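PDB 3O0A: leucyl-tRNA synthetase subunit alpha from Aquifex aeolicus, which forms part of the enzyme that charges tRNA-Leu with leucine and, through its CP1 hydrolytic domain, probably clears wrongly aminoacylated tRNA. Local coordinates for residues Glu30-Leu33 with Arg37-Ile40; Thr49-Thr54 with Arg199-Trp204. All coordinates share one frame; numbering follows the deposited sequence.

Interaction 1: residues Glu30-Leu33 with Arg37-Ile40; sequences ETLL and RIYI
Tyr39, whose ring meets Thr31 of the helix, has its hydroxyl held by two groups: Arg37 NH1 donates a hydrogen bond of 2.9 Å to Tyr39 OH, with an N-H...O angle of 154°, and Glu35, at the end of the helix, is hydrogen-bonded to the same oxygen. The hydroxyl lies close to the guanidinium plane. The ring presents its edge to Thr31: the methyl CG2 of Thr31 sits near the ring plane, 3.8 Å from Tyr39 CE2, the two side chains crossing at about a right angle. A chi1 of -65° puts Thr31 OG1 beside the backbone N, which leaves the methyl CG2 opposite that N and directed at the strand, where it also lies 3.5 Å from the carbonyl oxygen of Arg37. That oxygen receives a CA-H...O contact from Leu32 as well, 3.5 Å between Leu32 CA and Arg37 O with 140° at the hydrogen. On the other side of the strand, Leu32 CD1 packs obliquely on Ile38 CD1 at 3.9 Å; Ile14, Pro17 and Val24 also touch the leucine and Leu64 meets the isoleucine. Replacing Tyr39 by an alanine would probably leave Arg37 NH1 and Glu35 without the hydroxyl they share and open a gap beside the Thr31 methyl. No classical hydrogen bond joins 30-33 to 37-40, while the backbone of Ile38 is bonded to Val12 of the adjoining strand. The helix therefore folds back on strand 37-44 through methyl packing and a weak C-H...O contact, and the polar link is made through Glu35, whose likely negative charge would balance that of Arg37 across the tyrosine hydroxyl.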
loop_
_atom_site.group_PDB
_atom_site.type_symbol
_atom_site.label_atom_id
_atom_site.label_comp_id
_atom_site.label_asym_id
_atom_site.label_seq_id
_atom_site.Cartn_x
_atom_site.Cartn_y
_atom_site.Cartn_z
ATOM N N GLU A 30 -3.587 19.724 -10.632
ATOM C CA GLU A 30 -4.653 20.406 -9.910
ATOM C C GLU A 30 -4.702 19.935 -8.446
ATOM O O GLU A 30 -4.669 20.753 -7.529
ATOM C CB GLU A 30 -5.991 20.155 -10.615
ATOM C CG GLU A 30 -6.165 20.835 -11.986
ATOM C CD GLU A 30 -5.448 20.143 -13.148
ATOM O OE1 GLU A 30 -4.883 19.021 -12.979
ATOM O OE2 GLU A 30 -5.465 20.750 -14.257
ATOM N N THR A 31 -4.732 18.618 -8.238
ATOM C CA THR A 31 -4.785 18.043 -6.890
ATOM C C THR A 31 -3.498 18.310 -6.111
ATOM O O THR A 31 -3.534 18.602 -4.902
ATOM C CB THR A 31 -5.113 16.526 -6.950
ATOM O OG1 THR A 31 -6.438 16.361 -7.479
ATOM C CG2 THR A 31 -5.054 15.878 -5.580
ATOM N N LEU A 32 -2.362 18.197 -6.801
ATOM C CA LEU A 32 -1.074 18.445 -6.182
ATOM C C LEU A 32 -1.002 19.873 -5.636
ATOM O O LEU A 32 -0.602 20.088 -4.501
ATOM C CB LEU A 32 0.064 18.201 -7.177
ATOM C CG LEU A 32 1.477 18.465 -6.655
ATOM C CD1 LEU A 32 1.818 17.559 -5.484
ATOM C CD2 LEU A 32 2.502 18.303 -7.776
ATOM N N LEU A 33 -1.384 20.848 -6.457
ATOM C CA LEU A 33 -1.288 22.245 -6.026
ATOM C C LEU A 33 -2.347 22.638 -4.987
ATOM O O LEU A 33 -2.048 23.385 -4.049
ATOM C CB LEU A 33 -1.306 23.196 -7.228
ATOM C CG LEU A 33 -0.132 23.107 -8.205
ATOM C CD1 LEU A 33 -0.441 23.978 -9.405
ATOM C CD2 LEU A 33 1.186 23.533 -7.561
ATOM N N ARG A 37 -1.197 16.848 -2.304
ATOM C CA ARG A 37 -1.282 15.380 -2.245
ATOM C C ARG A 37 -1.221 14.754 -3.619
ATOM O O ARG A 37 -1.693 15.351 -4.588
ATOM C CB ARG A 37 -2.611 14.947 -1.626
ATOM C CG ARG A 37 -2.762 15.286 -0.178
ATOM C CD ARG A 37 -4.160 14.941 0.287
ATOM N NE ARG A 37 -4.269 15.242 1.708
ATOM C CZ ARG A 37 -5.313 14.948 2.473
ATOM N NH1 ARG A 37 -6.377 14.345 1.966
ATOM N NH2 ARG A 37 -5.284 15.270 3.760
ATOM N N ILE A 38 -0.657 13.546 -3.681
ATOM C CA ILE A 38 -0.819 12.647 -4.826
ATOM C C ILE A 38 -1.511 11.408 -4.301
ATOM O O ILE A 38 -0.977 10.715 -3.446
ATOM C CB ILE A 38 0.528 12.266 -5.489
ATOM C CG1 ILE A 38 1.255 13.531 -6.009
ATOM C CG2 ILE A 38 0.306 11.220 -6.617
ATOM C CD1 ILE A 38 0.623 14.218 -7.204
ATOM N N TYR A 39 -2.727 11.154 -4.772
ATOM C CA TYR A 39 -3.500 10.044 -4.217
ATOM C C TYR A 39 -3.080 8.702 -4.790
ATOM O O TYR A 39 -2.855 8.587 -5.995
ATOM C CB TYR A 39 -4.990 10.260 -4.455
ATOM C CG TYR A 39 -5.589 11.268 -3.497
ATOM C CD1 TYR A 39 -5.876 10.907 -2.174
ATOM C CD2 TYR A 39 -5.871 12.566 -3.901
ATOM C CE1 TYR A 39 -6.439 11.812 -1.283
ATOM C CE2 TYR A 39 -6.436 13.486 -3.006
ATOM C CZ TYR A 39 -6.710 13.098 -1.702
ATOM O OH TYR A 39 -7.260 13.983 -0.804
ATOM N N ILE A 40 -3.031 7.695 -3.915
ATOM C CA ILE A 40 -2.863 6.303 -4.338
ATOM C C ILE A 40 -4.080 5.541 -3.847
ATOM O O ILE A 40 -4.153 5.149 -2.681
ATOM C CB ILE A 40 -1.575 5.695 -3.745
ATOM C CG1 ILE A 40 -0.365 6.556 -4.122
ATOM C CG2 ILE A 40 -1.361 4.249 -4.210
ATOM C CD1 ILE A 40 -0.068 7.667 -3.155
#

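Interaction 2: residues Thr49-Thr54 with Arg199-Trp204; sequences TVFGAT and RKITEW
Val50 points its CG1 at the helix and meets Ile201 CG2 at 3.6 Å, the two side chains sliding past each other in opposite directions. It directly follows Thr49, the last residue of the threonine-rich TTRPDT motif, which probably borders the editing pocket as in other leucyl-tRNA synthetases. Its chi1 of 68° places CG1 between the backbone N and the carbonyl carbon, the crowded position, and it is this methyl that makes the contact, while Ile8, Phe10 and Met140 also touch the valine. Next in sequence, Phe51 turns a ring edge to Ile201, whose CD1 lies near the ring plane, 4.1 Å from Phe51 CE1. The long directions of the Phe51 and Trp204 side chains cross at about a right angle, yet their ring planes are nearly parallel, and Phe51 CZ and Trp204 CZ3 meet at 3.9 Å. The indole is flanked further by Phe189, edge-to-face, and by Arg208 through a cation-pi contact. Gly52 N bonds Thr49 O at 2.7 Å and Ala53 N bonds Val50 O at 3.2 Å, within the turn; Asn115 and Lys161 meet the carbonyls of Val50 and Phe51. The junction with helix 194-207 is thus apolar: three van der Waals contacts between Val50 and Phe51 on one side and Ile201 and Trp204 on the other, with no hydrogen bond across it.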
loop_
_atom_site.group_PDB
_atom_site.type_symbol
_atom_site.label_atom_id
_atom_site.label_comp_id
_atom_site.label_asym_id
_atom_site.label_seq_id
_atom_site.Cartn_x
_atom_site.Cartn_y
_atom_site.Cartn_z
ATOM N N THR A 49 -8.163 -4.366 8.274
ATOM C CA THR A 49 -6.720 -4.432 8.532
ATOM C C THR A 49 -5.964 -3.136 8.187
ATOM O O THR A 49 -4.724 -3.103 8.235
ATOM C CB THR A 49 -6.057 -5.615 7.780
ATOM O OG1 THR A 49 -6.070 -5.381 6.364
ATOM C CG2 THR A 49 -6.776 -6.939 8.104
ATOM N N VAL A 50 -6.702 -2.075 7.856
ATOM C CA VAL A 50 -6.073 -0.853 7.324
ATOM C C VAL A 50 -5.044 -0.245 8.299
ATOM O O VAL A 50 -4.029 0.317 7.877
ATOM C CB VAL A 50 -7.132 0.197 6.876
ATOM C CG1 VAL A 50 -7.895 0.747 8.076
ATOM C CG2 VAL A 50 -6.459 1.354 6.052
ATOM N N PHE A 51 -5.294 -0.371 9.604
ATOM C CA PHE A 51 -4.346 0.180 10.575
ATOM C C PHE A 51 -3.031 -0.596 10.570
ATOM O O PHE A 51 -2.024 -0.120 11.095
ATOM C CB PHE A 51 -4.946 0.217 11.983
ATOM C CG PHE A 51 -6.001 1.280 12.166
ATOM C CD1 PHE A 51 -7.314 1.053 11.762
ATOM C CD2 PHE A 51 -5.678 2.507 12.762
ATOM C CE1 PHE A 51 -8.309 2.037 11.934
ATOM C CE2 PHE A 51 -6.661 3.498 12.953
ATOM C CZ PHE A 51 -7.983 3.265 12.531
ATOM N N GLY A 52 -3.049 -1.784 9.966
ATOM C CA GLY A 52 -1.876 -2.658 9.928
ATOM C C GLY A 52 -1.062 -2.521 8.662
ATOM O O GLY A 52 -0.093 -3.252 8.467
ATOM N N ALA A 53 -1.443 -1.573 7.804
ATOM C CA ALA A 53 -0.691 -1.337 6.572
ATOM C C ALA A 53 0.663 -0.735 6.914
ATOM O O ALA A 53 0.742 0.322 7.539
ATOM C CB ALA A 53 -1.483 -0.439 5.594
ATOM N N THR A 54 1.728 -1.439 6.543
ATOM C CA THR A 54 3.087 -0.956 6.834
ATOM C C THR A 54 3.863 -0.570 5.578
ATOM O O THR A 54 5.008 -0.089 5.664
ATOM C CB THR A 54 3.888 -1.980 7.657
ATOM O OG1 THR A 54 4.031 -3.191 6.910
ATOM C CG2 THR A 54 3.181 -2.282 8.976
ATOM N N ARG A 199 -17.042 -3.015 8.031
ATOM C CA ARG A 199 -18.086 -2.026 7.788
ATOM C C ARG A 199 -17.814 -0.690 8.474
ATOM O O ARG A 199 -17.951 0.370 7.858
ATOM C CB ARG A 199 -19.433 -2.581 8.255
ATOM C CG ARG A 199 -20.605 -1.639 8.103
ATOM C CD ARG A 199 -21.927 -2.409 8.132
ATOM N NE ARG A 199 -22.346 -2.823 9.471
ATOM C CZ ARG A 199 -22.096 -4.004 10.036
ATOM N NH1 ARG A 199 -21.381 -4.936 9.409
ATOM N NH2 ARG A 199 -22.556 -4.251 11.253
ATOM N N LYS A 200 -17.473 -0.749 9.757
ATOM C CA LYS A 200 -17.326 0.473 10.557
ATOM C C LYS A 200 -16.172 1.316 10.028
ATOM O O LYS A 200 -16.303 2.538 9.897
ATOM C CB LYS A 200 -17.131 0.154 12.050
ATOM C CG LYS A 200 -18.306 -0.556 12.733
ATOM C CD LYS A 200 -19.570 0.273 12.700
ATOM C CE LYS A 200 -20.700 -0.471 13.411
ATOM N NZ LYS A 200 -21.874 0.395 13.514
ATOM N N ILE A 201 -15.050 0.672 9.710
ATOM C CA ILE A 201 -13.890 1.385 9.155
ATOM C C ILE A 201 -14.192 1.957 7.766
ATOM O O ILE A 201 -13.859 3.115 7.468
ATOM C CB ILE A 201 -12.607 0.507 9.149
ATOM C CG1 ILE A 201 -12.135 0.317 10.599
ATOM C CG2 ILE A 201 -11.515 1.135 8.239
ATOM C CD1 ILE A 201 -11.081 -0.755 10.811
ATOM N N THR A 202 -14.850 1.159 6.936
ATOM C CA THR A 202 -15.180 1.604 5.589
ATOM C C THR A 202 -16.120 2.816 5.641
ATOM O O THR A 202 -15.904 3.789 4.916
ATOM C CB THR A 202 -15.781 0.479 4.708
ATOM O OG1 THR A 202 -14.877 -0.630 4.643
ATOM C CG2 THR A 202 -15.971 0.981 3.293
ATOM N N GLU A 203 -17.139 2.772 6.496
ATOM C CA GLU A 203 -18.060 3.921 6.610
ATOM C C GLU A 203 -17.363 5.185 7.103
ATOM O O GLU A 203 -17.662 6.285 6.631
ATOM C CB GLU A 203 -19.269 3.626 7.505
ATOM C CG GLU A 203 -20.063 4.898 7.914
ATOM C CD GLU A 203 -20.873 5.557 6.781
ATOM O OE1 GLU A 203 -20.299 5.904 5.711
ATOM O OE2 GLU A 203 -22.095 5.751 6.982
ATOM N N TRP A 204 -16.452 5.024 8.060
ATOM C CA TRP A 204 -15.688 6.146 8.611
ATOM C C TRP A 204 -14.829 6.802 7.533
ATOM O O TRP A 204 -14.827 8.020 7.373
ATOM C CB TRP A 204 -14.818 5.640 9.760
ATOM C CG TRP A 204 -13.916 6.641 10.429
ATOM C CD1 TRP A 204 -14.273 7.798 11.081
ATOM C CD2 TRP A 204 -12.506 6.517 10.574
ATOM N NE1 TRP A 204 -13.149 8.416 11.596
ATOM C CE2 TRP A 204 -12.054 7.643 11.302
ATOM C CE3 TRP A 204 -11.571 5.565 10.146
ATOM C CZ2 TRP A 204 -10.712 7.833 11.616
ATOM C CZ3 TRP A 204 -10.228 5.764 10.457
ATOM C CH2 TRP A 204 -9.820 6.885 11.194
#

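How the interactions relate
From the N terminus, strand 6-13 comes first and serves both contacts: it pairs with strand 37-44 and meets Val50. Interaction 1 then closes a tight local loop, with three residues between its segments, folding helix 26-35 onto the start of strand 37-44. That strand leads toward the loop holding 49-54, where interaction 2 opens. This second contact spans 144 residues, enclosing the mixed sheet of four strands, and closes on helix 194-207 near the C terminus. The two are in series, neither nested nor crossed. The centres of interactions 1 and 2 lie about 22 Å apart. The nearest atoms of interactions 1 and 2 are about 10 Å apart, so the two do not touch.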